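Local coordinates for protein myosin-2 (Saccharomyces cerevisiae, PDB 6IXO) that carries organelles and other cargo along actin cables as a class V myosin motor, gripping their receptors with the globular tail domain described here, at residues A[229-232]-A[233-237]; A[404-407]-A[408-412]; A[84-87]-A[88-92]; A[326-329]-A[330-333]. One frame throughout, in Å; residues are numbered along the deposited sequence. Where two conformers were deposited one is given.

Interaction 1. Residues A[229-232]-A[233-237]; sequences VVTT and LLNYV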
ATOM      1  N   VAL A 229      -0.309   5.240   0.108  1.00 24.00           N
ATOM      2  CA  VAL A 229      -1.129   4.041   0.052  1.00 27.97           C
ATOM      3  C   VAL A 229      -2.592   4.386   0.331  1.00 27.45           C
ATOM      4  O   VAL A 229      -3.507   4.002  -0.396  1.00 25.88           O
ATOM      5  CB  VAL A 229      -0.658   3.011   1.079  1.00 27.83           C
ATOM      6  CG1 VAL A 229      -1.728   1.892   1.241  1.00 30.72           C
ATOM      7  CG2 VAL A 229       0.727   2.455   0.649  1.00 30.63           C
ATOM      8  N   VAL A 230      -2.820   5.148   1.391  1.00 24.54           N
ATOM      9  CA  VAL A 230      -4.205   5.402   1.758  1.00 24.39           C
ATOM     10  C   VAL A 230      -4.911   6.358   0.803  1.00 25.82           C
ATOM     11  O   VAL A 230      -6.112   6.184   0.491  1.00 26.92           O
ATOM     12  CB  VAL A 230      -4.264   5.948   3.218  1.00 27.21           C
ATOM     13  CG1 VAL A 230      -5.720   6.411   3.547  1.00 27.76           C
ATOM     14  CG2 VAL A 230      -3.843   4.815   4.152  1.00 30.47           C
ATOM     15  N   THR A 231      -4.204   7.371   0.308  1.00 24.73           N
ATOM     16  CA  THR A 231      -4.767   8.288  -0.686  0.58 28.25           C
ATOM     17  C   THR A 231      -5.182   7.525  -1.950  1.00 31.28           C
ATOM     18  O   THR A 231      -6.252   7.759  -2.560  1.00 27.30           O
ATOM     19  CB  THR A 231      -3.729   9.383  -1.040  0.58 28.88           C
ATOM     20  OG1 THR A 231      -3.601  10.276   0.073  0.58 34.14           O
ATOM     21  CG2 THR A 231      -4.165  10.163  -2.275  0.58 35.69           C
ATOM     22  N   THR A 232      -4.302   6.613  -2.372  1.00 26.67           N
ATOM     23  CA  THR A 232      -4.631   5.768  -3.556  1.00 25.46           C
ATOM     24  C   THR A 232      -5.886   4.943  -3.276  1.00 27.96           C
ATOM     25  O   THR A 232      -6.808   4.869  -4.096  1.00 24.94           O
ATOM     26  CB  THR A 232      -3.458   4.820  -3.927  1.00 27.05           C
ATOM     27  OG1 THR A 232      -2.324   5.604  -4.286  1.00 27.69           O
ATOM     28  CG2 THR A 232      -3.830   3.900  -5.123  1.00 28.43           C
ATOM     29  N   LEU A 233      -5.968   4.372  -2.086  1.00 23.97           N
ATOM     30  CA  LEU A 233      -7.119   3.508  -1.794  1.00 24.97           C
ATOM     31  C   LEU A 233      -8.438   4.283  -1.609  1.00 25.74           C
ATOM     32  O   LEU A 233      -9.509   3.809  -2.035  1.00 24.53           O
ATOM     33  CB  LEU A 233      -6.841   2.664  -0.548  1.00 23.75           C
ATOM     34  CG  LEU A 233      -5.709   1.630  -0.779  1.00 26.72           C
ATOM     35  CD1 LEU A 233      -5.414   0.867   0.506  1.00 21.76           C
ATOM     36  CD2 LEU A 233      -5.996   0.611  -1.939  1.00 28.37           C
ATOM     37  N   LEU A 234      -8.370   5.439  -0.956  1.00 25.11           N
ATOM     38  CA  LEU A 234      -9.561   6.288  -0.793  1.00 29.41           C
ATOM     39  C   LEU A 234     -10.099   6.775  -2.135  1.00 25.63           C
ATOM     40  O   LEU A 234     -11.317   6.767  -2.379  1.00 24.95           O
ATOM     41  CB  LEU A 234      -9.235   7.508   0.085  1.00 26.11           C
ATOM     42  CG  LEU A 234      -8.950   7.153   1.542  1.00 27.24           C
ATOM     43  CD1 LEU A 234      -8.429   8.375   2.281  1.00 31.61           C
ATOM     44  CD2 LEU A 234     -10.219   6.570   2.243  1.00 28.86           C
ATOM     45  N   ASN A 235      -9.205   7.259  -2.998  1.00 21.31           N
ATOM     46  CA  ASN A 235      -9.629   7.633  -4.359  1.00 26.99           C
ATOM     47  C   ASN A 235     -10.324   6.484  -5.072  1.00 30.60           C
ATOM     48  O   ASN A 235     -11.320   6.689  -5.817  1.00 27.16           O
ATOM     49  CB  ASN A 235      -8.452   8.089  -5.217  1.00 28.00           C
ATOM     50  CG  ASN A 235      -8.038   9.505  -4.892  1.00 37.24           C
ATOM     51  OD1 ASN A 235      -8.891  10.344  -4.690  1.00 39.02           O
ATOM     52  ND2 ASN A 235      -6.724   9.782  -4.884  1.00 36.87           N
ATOM     53  N   TYR A 236      -9.771   5.297  -4.858  1.00 28.70           N
ATOM     54  CA  TYR A 236     -10.289   4.068  -5.444  1.00 27.65           C
ATOM     55  C   TYR A 236     -11.707   3.780  -4.911  1.00 27.10           C
ATOM     56  O   TYR A 236     -12.628   3.522  -5.671  1.00 25.36           O
ATOM     57  CB  TYR A 236      -9.388   2.882  -5.117  1.00 24.69           C
ATOM     58  CG  TYR A 236      -9.744   1.635  -5.925  1.00 24.19           C
ATOM     59  CD1 TYR A 236      -9.400   1.540  -7.276  1.00 25.26           C
ATOM     60  CD2 TYR A 236     -10.374   0.548  -5.324  1.00 23.97           C
ATOM     61  CE1 TYR A 236      -9.723   0.374  -8.041  1.00 28.86           C
ATOM     62  CE2 TYR A 236     -10.662  -0.653  -6.058  1.00 21.99           C
ATOM     63  CZ  TYR A 236     -10.366  -0.698  -7.408  1.00 27.11           C
ATOM     64  OH  TYR A 236     -10.629  -1.846  -8.106  1.00 33.30           O
ATOM     65  N   VAL A 237     -11.853   3.794  -3.597  1.00 22.74           N
ATOM     66  CA  VAL A 237     -13.188   3.602  -2.991  1.00 22.03           C
ATOM     67  C   VAL A 237     -14.192   4.622  -3.558  1.00 26.87           C
ATOM     68  O   VAL A 237     -15.321   4.295  -3.911  1.00 24.52           O
ATOM     69  CB  VAL A 237     -13.083   3.742  -1.463  1.00 26.60           C
ATOM     70  CG1 VAL A 237     -14.456   3.942  -0.828  1.00 27.57           C
ATOM     71  CG2 VAL A 237     -12.344   2.514  -0.873  1.00 26.54           C
TER

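Interaction 2. Residues A[404-407]-A[408-412]; sequences STKR and IVDLV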
ATOM      1  N   SER A 404      23.218 -23.259   9.084  1.00 33.22           N
ATOM      2  CA  SER A 404      24.377 -22.603   8.477  1.00 33.52           C
ATOM      3  C   SER A 404      24.300 -21.099   8.662  1.00 36.87           C
ATOM      4  O   SER A 404      25.276 -20.419   8.982  1.00 36.83           O
ATOM      5  CB  SER A 404      24.462 -22.935   6.981  1.00 38.92           C
ATOM      6  OG  SER A 404      24.960 -24.245   6.812  1.00 39.70           O
ATOM      7  N   THR A 405      23.100 -20.575   8.468  1.00 33.87           N
ATOM      8  CA  THR A 405      22.924 -19.149   8.527  1.00 34.54           C
ATOM      9  C   THR A 405      23.242 -18.668   9.916  1.00 34.05           C
ATOM     10  O   THR A 405      23.915 -17.658  10.091  1.00 38.05           O
ATOM     11  CB  THR A 405      21.464 -18.744   8.149  1.00 36.49           C
ATOM     12  OG1 THR A 405      21.189 -19.186   6.824  1.00 41.05           O
ATOM     13  CG2 THR A 405      21.332 -17.270   8.199  1.00 39.11           C
ATOM     14  N   LYS A 406      22.752 -19.403  10.910  1.00 34.25           N
ATOM     15  CA  LYS A 406      22.998 -19.057  12.306  1.00 37.84           C
ATOM     16  C   LYS A 406      24.495 -19.171  12.651  1.00 39.67           C
ATOM     17  O   LYS A 406      25.044 -18.384  13.444  1.00 37.01           O
ATOM     18  CB  LYS A 406      22.170 -19.954  13.224  1.00 42.16           C
ATOM     19  CG  LYS A 406      22.511 -19.841  14.702  1.00 50.30           C
ATOM     20  CD  LYS A 406      21.415 -20.461  15.555  1.00 60.84           C
ATOM     21  CE  LYS A 406      21.940 -21.029  16.868  1.00 67.07           C
ATOM     22  NZ  LYS A 406      22.884 -20.100  17.552  1.00 71.35           N
ATOM     23  N   ARG A 407      25.169 -20.146  12.058  1.00 30.16           N
ATOM     24  CA  ARG A 407      26.609 -20.270  12.407  1.00 30.85           C
ATOM     25  C   ARG A 407      27.373 -19.073  11.834  1.00 36.39           C
ATOM     26  O   ARG A 407      28.254 -18.504  12.487  1.00 38.33           O
ATOM     27  CB  ARG A 407      27.173 -21.572  11.883  1.00 31.11           C
ATOM     28  CG  ARG A 407      28.665 -21.725  12.200  1.00 31.39           C
ATOM     29  CD  ARG A 407      28.917 -21.703  13.710  1.00 34.55           C
ATOM     30  NE  ARG A 407      30.300 -22.079  14.040  1.00 36.94           N
ATOM     31  CZ  ARG A 407      30.850 -21.860  15.223  1.00 37.97           C
ATOM     32  NH1 ARG A 407      30.134 -21.293  16.187  1.00 40.76           N
ATOM     33  NH2 ARG A 407      32.105 -22.221  15.453  1.00 42.05           N
ATOM     34  N   ILE A 408      27.001 -18.671  10.615  1.00 40.48           N
ATOM     35  CA  ILE A 408      27.625 -17.505   9.992  1.00 40.75           C
ATOM     36  C   ILE A 408      27.426 -16.278  10.881  1.00 41.22           C
ATOM     37  O   ILE A 408      28.372 -15.561  11.221  1.00 40.67           O
ATOM     38  CB  ILE A 408      27.045 -17.227   8.590  1.00 39.34           C
ATOM     39  CG1 ILE A 408      27.457 -18.320   7.589  1.00 39.85           C
ATOM     40  CG2 ILE A 408      27.483 -15.867   8.081  1.00 39.78           C
ATOM     41  CD1 ILE A 408      26.676 -18.270   6.259  1.00 41.35           C
ATOM     42  N   VAL A 409      26.183 -16.036  11.272  1.00 36.62           N
ATOM     43  CA  VAL A 409      25.917 -14.889  12.110  1.00 37.88           C
ATOM     44  C   VAL A 409      26.669 -14.963  13.428  1.00 43.44           C
ATOM     45  O   VAL A 409      27.230 -13.958  13.869  1.00 45.98           O
ATOM     46  CB  VAL A 409      24.389 -14.728  12.350  1.00 43.61           C
ATOM     47  CG1 VAL A 409      24.138 -13.658  13.362  1.00 44.37           C
ATOM     48  CG2 VAL A 409      23.723 -14.376  11.045  1.00 41.16           C
ATOM     49  N   ASP A 410      26.742 -16.147  14.038  1.00 44.20           N
ATOM     50  CA  ASP A 410      27.500 -16.287  15.282  1.00 47.70           C
ATOM     51  C   ASP A 410      28.994 -16.031  15.079  1.00 50.83           C
ATOM     52  O   ASP A 410      29.669 -15.475  15.959  1.00 50.60           O
ATOM     53  CB  ASP A 410      27.310 -17.682  15.903  1.00 51.37           C
ATOM     54  CG  ASP A 410      25.861 -17.952  16.342  1.00 60.02           C
ATOM     55  OD1 ASP A 410      25.034 -17.008  16.371  1.00 65.34           O
ATOM     56  OD2 ASP A 410      25.551 -19.121  16.667  1.00 59.57           O
ATOM     57  N   LEU A 411      29.525 -16.468  13.941  1.00 45.62           N
ATOM     58  CA  LEU A 411      30.962 -16.327  13.701  1.00 47.13           C
ATOM     59  C   LEU A 411      31.270 -14.863  13.415  1.00 50.75           C
ATOM     60  O   LEU A 411      32.228 -14.319  13.929  1.00 52.22           O
ATOM     61  CB  LEU A 411      31.421 -17.214  12.546  1.00 42.13           C
ATOM     62  CG  LEU A 411      31.522 -18.707  12.841  1.00 41.44           C
ATOM     63  CD1 LEU A 411      31.649 -19.458  11.541  1.00 40.11           C
ATOM     64  CD2 LEU A 411      32.688 -19.004  13.782  1.00 43.75           C
ATOM     65  N   VAL A 412      30.437 -14.218  12.604  1.00 46.47           N
ATOM     66  CA  VAL A 412      30.591 -12.791  12.372  1.00 52.66           C
ATOM     67  C   VAL A 412      30.570 -12.043  13.697  1.00 58.29           C
ATOM     68  O   VAL A 412      31.445 -11.214  13.981  1.00 58.45           O
ATOM     69  CB  VAL A 412      29.491 -12.235  11.468  1.00 51.17           C
ATOM     70  CG1 VAL A 412      29.484 -10.726  11.540  1.00 53.46           C
ATOM     71  CG2 VAL A 412      29.691 -12.725  10.044  1.00 45.97           C
TER
HETATM   72  O   HOH W   1      27.242 -21.206  16.781  1.00 43.65           O

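Interaction 3. Residues A[84-87]-A[88-92]; sequences TIQK and VVTQL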
ATOM      1  N   THR A  84      12.558 -14.925  -4.776  1.00 31.97           N
ATOM      2  CA  THR A  84      11.763 -15.498  -3.699  1.00 30.12           C
ATOM      3  C   THR A  84      10.914 -14.429  -3.032  1.00 33.03           C
ATOM      4  O   THR A  84       9.721 -14.638  -2.753  1.00 37.16           O
ATOM      5  CB  THR A  84      12.660 -16.226  -2.652  1.00 35.61           C
ATOM      6  OG1 THR A  84      13.332 -17.318  -3.298  1.00 38.48           O
ATOM      7  CG2 THR A  84      11.810 -16.766  -1.491  1.00 33.70           C
ATOM      8  N   ILE A  85      11.497 -13.271  -2.778  1.00 28.46           N
ATOM      9  CA  ILE A  85      10.710 -12.242  -2.092  1.00 26.99           C
ATOM     10  C   ILE A  85       9.539 -11.836  -2.981  1.00 32.85           C
ATOM     11  O   ILE A  85       8.406 -11.745  -2.518  1.00 28.41           O
ATOM     12  CB  ILE A  85      11.552 -10.989  -1.757  1.00 27.70           C
ATOM     13  CG1 ILE A  85      12.545 -11.332  -0.605  1.00 29.13           C
ATOM     14  CG2 ILE A  85      10.627  -9.828  -1.387  1.00 29.33           C
ATOM     15  CD1 ILE A  85      13.550 -10.184  -0.257  1.00 32.71           C
ATOM     16  N   GLN A  86       9.814 -11.612  -4.256  1.00 33.75           N
ATOM     17  CA  GLN A  86       8.725 -11.164  -5.133  1.00 32.74           C
ATOM     18  C   GLN A  86       7.644 -12.243  -5.169  1.00 32.87           C
ATOM     19  O   GLN A  86       6.445 -11.952  -5.085  1.00 33.90           O
ATOM     20  CB  GLN A  86       9.236 -10.881  -6.546  1.00 31.19           C
ATOM     21  CG  GLN A  86       8.080 -10.429  -7.490  1.00 40.04           C
ATOM     22  CD  GLN A  86       8.541  -9.635  -8.707  1.00 42.08           C
ATOM     23  OE1 GLN A  86       9.458  -8.797  -8.637  1.00 47.07           O
ATOM     24  NE2 GLN A  86       7.888  -9.871  -9.817  1.00 44.94           N
ATOM     25  N   LYS A  87       8.078 -13.495  -5.291  1.00 31.07           N
ATOM     26  CA  LYS A  87       7.147 -14.619  -5.288  1.00 39.30           C
ATOM     27  C   LYS A  87       6.337 -14.666  -4.000  1.00 39.28           C
ATOM     28  O   LYS A  87       5.123 -14.901  -4.020  1.00 34.83           O
ATOM     29  CB  LYS A  87       7.884 -15.943  -5.489  1.00 37.92           C
ATOM     30  CG  LYS A  87       6.942 -17.151  -5.465  1.00 52.54           C
ATOM     31  CD  LYS A  87       7.627 -18.443  -5.917  1.00 69.72           C
ATOM     32  CE  LYS A  87       6.622 -19.579  -6.089  1.00 85.06           C
ATOM     33  NZ  LYS A  87       7.264 -20.870  -6.460  1.00 97.38           N
ATOM     34  N   VAL A  88       6.991 -14.442  -2.869  1.00 36.14           N
ATOM     35  CA  VAL A  88       6.265 -14.441  -1.607  1.00 30.89           C
ATOM     36  C   VAL A  88       5.192 -13.355  -1.596  1.00 30.03           C
ATOM     37  O   VAL A  88       4.070 -13.578  -1.145  1.00 29.52           O
ATOM     38  CB  VAL A  88       7.228 -14.250  -0.392  1.00 31.22           C
ATOM     39  CG1 VAL A  88       6.438 -13.968   0.866  1.00 28.82           C
ATOM     40  CG2 VAL A  88       8.064 -15.556  -0.202  1.00 28.18           C
ATOM     41  N   VAL A  89       5.508 -12.177  -2.124  1.00 24.17           N
ATOM     42  CA  VAL A  89       4.506 -11.114  -2.041  1.00 22.67           C
ATOM     43  C   VAL A  89       3.339 -11.429  -3.025  1.00 31.07           C
ATOM     44  O   VAL A  89       2.189 -11.136  -2.750  1.00 31.93           O
ATOM     45  CB  VAL A  89       5.132  -9.779  -2.353  1.00 25.09           C
ATOM     46  CG1 VAL A  89       4.051  -8.695  -2.495  1.00 25.13           C
ATOM     47  CG2 VAL A  89       6.185  -9.384  -1.196  1.00 24.74           C
ATOM     48  N   THR A  90       3.658 -12.102  -4.126  1.00 30.28           N
ATOM     49  CA  THR A  90       2.665 -12.476  -5.141  1.00 29.02           C
ATOM     50  C   THR A  90       1.599 -13.440  -4.580  1.00 35.71           C
ATOM     51  O   THR A  90       0.433 -13.466  -5.020  1.00 31.24           O
ATOM     52  CB  THR A  90       3.425 -13.069  -6.365  1.00 33.66           C
ATOM     53  OG1 THR A  90       4.172 -12.003  -6.969  1.00 38.74           O
ATOM     54  CG2 THR A  90       2.473 -13.638  -7.419  1.00 40.57           C
ATOM     55  N   GLN A  91       1.993 -14.202  -3.573  1.00 29.30           N
ATOM     56  CA  GLN A  91       1.141 -15.230  -2.978  1.00 32.63           C
ATOM     57  C   GLN A  91       0.381 -14.733  -1.751  1.00 30.07           C
ATOM     58  O   GLN A  91      -0.405 -15.477  -1.175  1.00 35.71           O
ATOM     59  CB  GLN A  91       2.009 -16.449  -2.618  1.00 37.54           C
ATOM     60  CG  GLN A  91       2.531 -17.155  -3.893  1.00 46.97           C
ATOM     61  CD  GLN A  91       3.369 -18.399  -3.608  1.00 60.65           C
ATOM     62  OE1 GLN A  91       3.975 -18.528  -2.547  1.00 73.52           O
ATOM     63  NE2 GLN A  91       3.398 -19.320  -4.564  1.00 60.58           N
ATOM     64  N   LEU A  92       0.594 -13.480  -1.357  1.00 26.24           N
ATOM     65  CA  LEU A  92      -0.099 -12.966  -0.177  1.00 27.85           C
ATOM     66  C   LEU A  92      -1.618 -12.891  -0.417  1.00 35.81           C
ATOM     67  O   LEU A  92      -2.070 -12.479  -1.491  1.00 34.98           O
ATOM     68  CB  LEU A  92       0.401 -11.583   0.196  1.00 29.55           C
ATOM     69  CG  LEU A  92       1.888 -11.529   0.595  1.00 29.54           C
ATOM     70  CD1 LEU A  92       2.164 -10.107   1.029  1.00 26.61           C
ATOM     71  CD2 LEU A  92       2.138 -12.520   1.740  1.00 28.11           C
TER

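Interaction 4. Residues A[326-329]-A[330-333]; sequences QVAD and YESP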
ATOM      1  N   GLN A 326     -35.393   8.943  -6.197  1.00 28.76           N
ATOM      2  CA  GLN A 326     -36.747   8.370  -5.949  1.00 33.20           C
ATOM      3  C   GLN A 326     -37.466   9.084  -4.794  1.00 35.33           C
ATOM      4  O   GLN A 326     -37.056   8.949  -3.648  1.00 29.68           O
ATOM      5  CB  GLN A 326     -36.655   6.884  -5.613  1.00 39.44           C
ATOM      6  CG  GLN A 326     -36.200   6.016  -6.800  1.00 44.80           C
ATOM      7  CD  GLN A 326     -37.198   6.043  -7.949  1.00 48.59           C
ATOM      8  OE1 GLN A 326     -38.385   5.833  -7.744  1.00 49.93           O
ATOM      9  NE2 GLN A 326     -36.718   6.320  -9.156  1.00 54.85           N
ATOM     10  N   VAL A 327     -38.538   9.802  -5.096  1.00 32.28           N
ATOM     11  CA  VAL A 327     -39.261  10.530  -4.053  0.57 32.66           C
ATOM     12  C   VAL A 327     -40.025   9.576  -3.150  1.00 36.61           C
ATOM     13  O   VAL A 327     -40.542   8.555  -3.581  1.00 39.87           O
ATOM     14  CB  VAL A 327     -40.252  11.581  -4.637  0.57 39.73           C
ATOM     15  CG1 VAL A 327     -39.494  12.700  -5.336  0.57 41.12           C
ATOM     16  CG2 VAL A 327     -41.281  10.932  -5.569  0.57 33.38           C
ATOM     17  N   ALA A 328     -40.061   9.909  -1.867  1.00 31.22           N
ATOM     18  CA  ALA A 328     -40.809   9.128  -0.904  1.00 32.75           C
ATOM     19  C   ALA A 328     -42.295   9.547  -0.953  1.00 32.12           C
ATOM     20  O   ALA A 328     -42.667  10.576  -1.545  1.00 30.54           O
ATOM     21  CB  ALA A 328     -40.253   9.326   0.511  1.00 29.74           C
ATOM     22  N   ASP A 329     -43.131   8.719  -0.351  1.00 29.98           N
ATOM     23  CA  ASP A 329     -44.522   9.104  -0.106  1.00 33.90           C
ATOM     24  C   ASP A 329     -44.539  10.437   0.658  1.00 37.72           C
ATOM     25  O   ASP A 329     -43.737  10.629   1.579  1.00 35.71           O
ATOM     26  CB  ASP A 329     -45.227   8.028   0.712  1.00 37.10           C
ATOM     27  CG  ASP A 329     -45.423   6.719  -0.065  1.00 48.08           C
ATOM     28  OD1 ASP A 329     -45.256   6.704  -1.302  1.00 51.01           O
ATOM     29  OD2 ASP A 329     -45.748   5.700   0.579  1.00 48.26           O
ATOM     30  N   TYR A 330     -45.431  11.347   0.272  1.00 35.07           N
ATOM     31  CA  TYR A 330     -45.595  12.651   0.946  1.00 38.14           C
ATOM     32  C   TYR A 330     -44.440  13.620   0.660  1.00 34.47           C
ATOM     33  O   TYR A 330     -44.424  14.722   1.188  1.00 36.78           O
ATOM     34  CB  TYR A 330     -45.808  12.487   2.484  1.00 32.47           C
ATOM     35  CG  TYR A 330     -46.929  11.498   2.742  1.00 36.15           C
ATOM     36  CD1 TYR A 330     -48.256  11.819   2.414  1.00 37.73           C
ATOM     37  CD2 TYR A 330     -46.649  10.206   3.172  1.00 35.52           C
ATOM     38  CE1 TYR A 330     -49.284  10.888   2.583  1.00 42.18           C
ATOM     39  CE2 TYR A 330     -47.656   9.272   3.355  1.00 36.95           C
ATOM     40  CZ  TYR A 330     -48.974   9.613   3.036  1.00 42.70           C
ATOM     41  OH  TYR A 330     -49.968   8.682   3.198  1.00 41.16           O
ATOM     42  N   GLU A 331     -43.493  13.220  -0.182  1.00 31.11           N
ATOM     43  CA  GLU A 331     -42.400  14.123  -0.614  1.00 30.95           C
ATOM     44  C   GLU A 331     -42.772  14.740  -1.973  1.00 38.19           C
ATOM     45  O   GLU A 331     -43.319  14.048  -2.821  1.00 39.71           O
ATOM     46  CB  GLU A 331     -41.042  13.368  -0.710  1.00 28.98           C
ATOM     47  CG  GLU A 331     -39.912  14.235  -1.244  1.00 29.30           C
ATOM     48  CD  GLU A 331     -38.588  13.478  -1.337  1.00 33.56           C
ATOM     49  OE1 GLU A 331     -38.569  12.235  -1.117  1.00 29.21           O
ATOM     50  OE2 GLU A 331     -37.564  14.135  -1.634  1.00 31.54           O
ATOM     51  N   SER A 332     -42.531  16.035  -2.177  1.00 35.01           N
ATOM     52  CA  SER A 332     -42.927  16.674  -3.445  1.00 37.18           C
ATOM     53  C   SER A 332     -42.094  16.137  -4.599  1.00 38.37           C
ATOM     54  O   SER A 332     -40.882  15.982  -4.468  1.00 36.25           O
ATOM     55  CB  SER A 332     -42.768  18.186  -3.369  1.00 41.09           C
ATOM     56  OG  SER A 332     -43.554  18.705  -2.310  1.00 50.37           O
ATOM     57  N   PRO A 333     -42.725  15.860  -5.757  1.00 39.30           N
ATOM     58  CA  PRO A 333     -41.928  15.406  -6.916  1.00 42.78           C
ATOM     59  C   PRO A 333     -40.963  16.494  -7.376  1.00 40.26           C
ATOM     60  O   PRO A 333     -41.249  17.673  -7.177  1.00 43.56           O
ATOM     61  CB  PRO A 333     -42.996  15.156  -8.012  1.00 45.23           C
ATOM     62  CG  PRO A 333     -44.262  15.236  -7.363  1.00 47.50           C
ATOM     63  CD  PRO A 333     -44.128  16.098  -6.125  1.00 45.77           C
TER
HETATM   64  O   HOH W   2     -36.624  10.407  -1.250  1.00 29.28           O
HETATM   65  O   HOH W   3     -44.611  11.631  -3.611  1.00 38.41           O

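Interaction 1. Residues A[229-232]-A[233-237]
With chi1 at 172°, Val230 turns CG1 away from its own N and along the helix, and Leu234 swings CG back beside its own N (chi1 -68°), a pairing that lays the two side chains next to each other along helix 223-247, pointing the same way. CG1 of Val230 meets CD1 of Leu234 at 3.6 Å. One residue earlier the same i to i+4 arrangement recurs more loosely, with Val229 CG1 3.9 Å from Leu233 CD1, while CG of Leu233 sits 3.3 Å from the carbonyl O of Val229. Beneath these side chains run ordinary alpha-helical bonds, the shortest between the two segments from Leu234 N to Val230 O at 2.8 Å. The threonine hydroxyls look backward: OG1 of Thr232 bonds to the carbonyl of Ala228 and, in the one of its two conformers described here, OG1 of Thr231 to that of His227. Leu233 also packs on Phe209 and Ile212 of helix 202-218 and on Gln167 of the long helix 134-180. Cutting Leu233 back to an alanine would remove CG and both methyls and is likely to open a gap between Val229, Phe209 and Ile212. Within the all-helical tail domain, Val229 and Leu233 thus face helices 134-180 and 202-218, whereas Val230 and Leu234 meet the loop residue Leu276. All four of these apolar side chains are buried, and the threonine hydroxyls beside them are satisfied by carbonyls of their own helix.

Interaction 2. Residues A[404-407]-A[408-412]
Successive i to i+4 bonds tie residues 404-407 to 408-412 in helix 403-415, Ile408 N reaching Ser404 O at 2.9 Å and Leu411 N reaching Arg407 O at 2.8 Å. On the outer side, Lys406 and Asp410 form a salt bridge one turn apart. The lysine chain runs out nearly straight and bends only at its last torsion (chi4 45°), bringing NZ to within 3.0 Å of OD2 of Asp410, on the syn side of that oxygen. A water gives a second hold on the same atom: it donates to Asp410 OD2 at 2.7 Å and accepts from Arg407 NH1 at 3.0 Å, joining two groups whose charged atoms do not touch. Arg407 is bent at chi2 (60°), which carries its guanidinium across Leu411; the methyl CD2 lies over the centre of one face, 3.7 Å from CZ. Its NE pairs with Glu12 of helix 6-18, and Leu16 of that helix touches the same side chain. With an alanine in place of Arg407, Glu12 would probably lose its charged mate and Leu411 the flat group lying over it. Ile408 and Thr405 face inward to Leu23 of helix 20-32. The C-terminal helix is therefore fastened to the N-terminal helices by apolar contacts on one side and a charge pair beside them, while Asp410, held by lysine and water together, is likely to stay ionised.

Interaction 3. Residues A[84-87]-A[88-92]
The carbonyl O of Gln86 is gripped twice by Thr90, once by the backbone N and once by the hydroxyl OG1, each at 3.0 Å. This doubled i to i+4 link lies toward the C-terminal end of helix 71-90, in the all-helical cargo-binding tail domain. The hydroxyl donates from above the carbonyl plane, 42° out of it, whereas the amide lies closer to that plane. With chi1 at -68°, OG1 of Thr90 sits beside its own backbone N, and both donors can reach the one oxygen. Further back, Val88 N bonds to Thr84 O at 2.7 Å, and CG2 of Val88 presses against that same oxygen at 3.2 Å. The bond that follows Thr90 is weak: Gln91 N approaches Lys87 O at 3.2 Å with a strongly bent angle of 130°.

The two faces of this turn differ. Val89 packs on Ile158 and Ile161 of helix 134-180, and Ile85 on Trp104 and Val108 of helix 97-124, while the amide oxygen of Gln86 takes a hydrogen bond from Asn157. Lys165, also from helix 134-180, donates to the carbonyls of Thr90 and Leu92. On the solvent-exposed side the extended Lys87 crosses Gln91, whose side chain lies about 4 Å from a bound sulfate; there CE of Lys87 comes to 3.6 Å from NE2 of Gln91.

Interaction 4. Residues A[326-329]-A[330-333]
Glu331 reaches back over its own turn to take a hydrogen bond from the backbone N of Ala328, which points at OE1 from 2.9 Å along an almost straight line (175°). The oxygen is met on its anti side, 29° out of the carboxylate plane. Here the glutamate chain is fully extended, its CG anti to the backbone N, and this length brings the carboxylate alongside Val327, whose CA lies 3.5 Å from OE1. In the opposite direction Glu331 N donates to Ala328 O at 3.1 Å, so the two residues are joined by a reciprocal pair of bonds. The second of these closes a type II beta turn running from Ala328 to Glu331, with Asp329 and Tyr330 at its corners; Tyr330 takes the positive phi of 73° that the third position of this turn requires. The turn lies on the surface, in the loop between helix 315-323 and helix 336-350.

Two waters extend the network. One donates to Glu331 OE1 at 2.7 Å and to Gln326 O, while the other bridges the carbonyl oxygens of Ala328 and Glu331. In one of the two conformers of Val327, its CG1 touches Ser332 O at 3.7 Å. Farther out, the second carboxylate oxygen of Glu331 is held by the hydroxyl of Tyr325, and Tyr298 donates its hydroxyl hydrogen bond to Ser332 O; the backbone of Gln326 pairs with that of Leu252.

How the interactions relate
The four contacts are separate, none touching another, and are spread along an elongated tail domain built of helices and loops, without strands. Interaction 1 lies nearest the middle, its centre about 9 Å from that of the chain, and interaction 3 follows with about 23 Å between their centres. Both place side chains against helix 134-180, which links them indirectly. Interactions 2 and 4 lie on opposite sides of the chain's centre, about 76 Å apart between centres, the first joining the C-terminal helix to the N-terminal ones, the second a surface turn. The nearest atoms of interactions 2 and 3 are about 13 Å apart. Of the four, interaction 3 has the sulfate beside it, probably a crystallisation component rather than a cargo ligand.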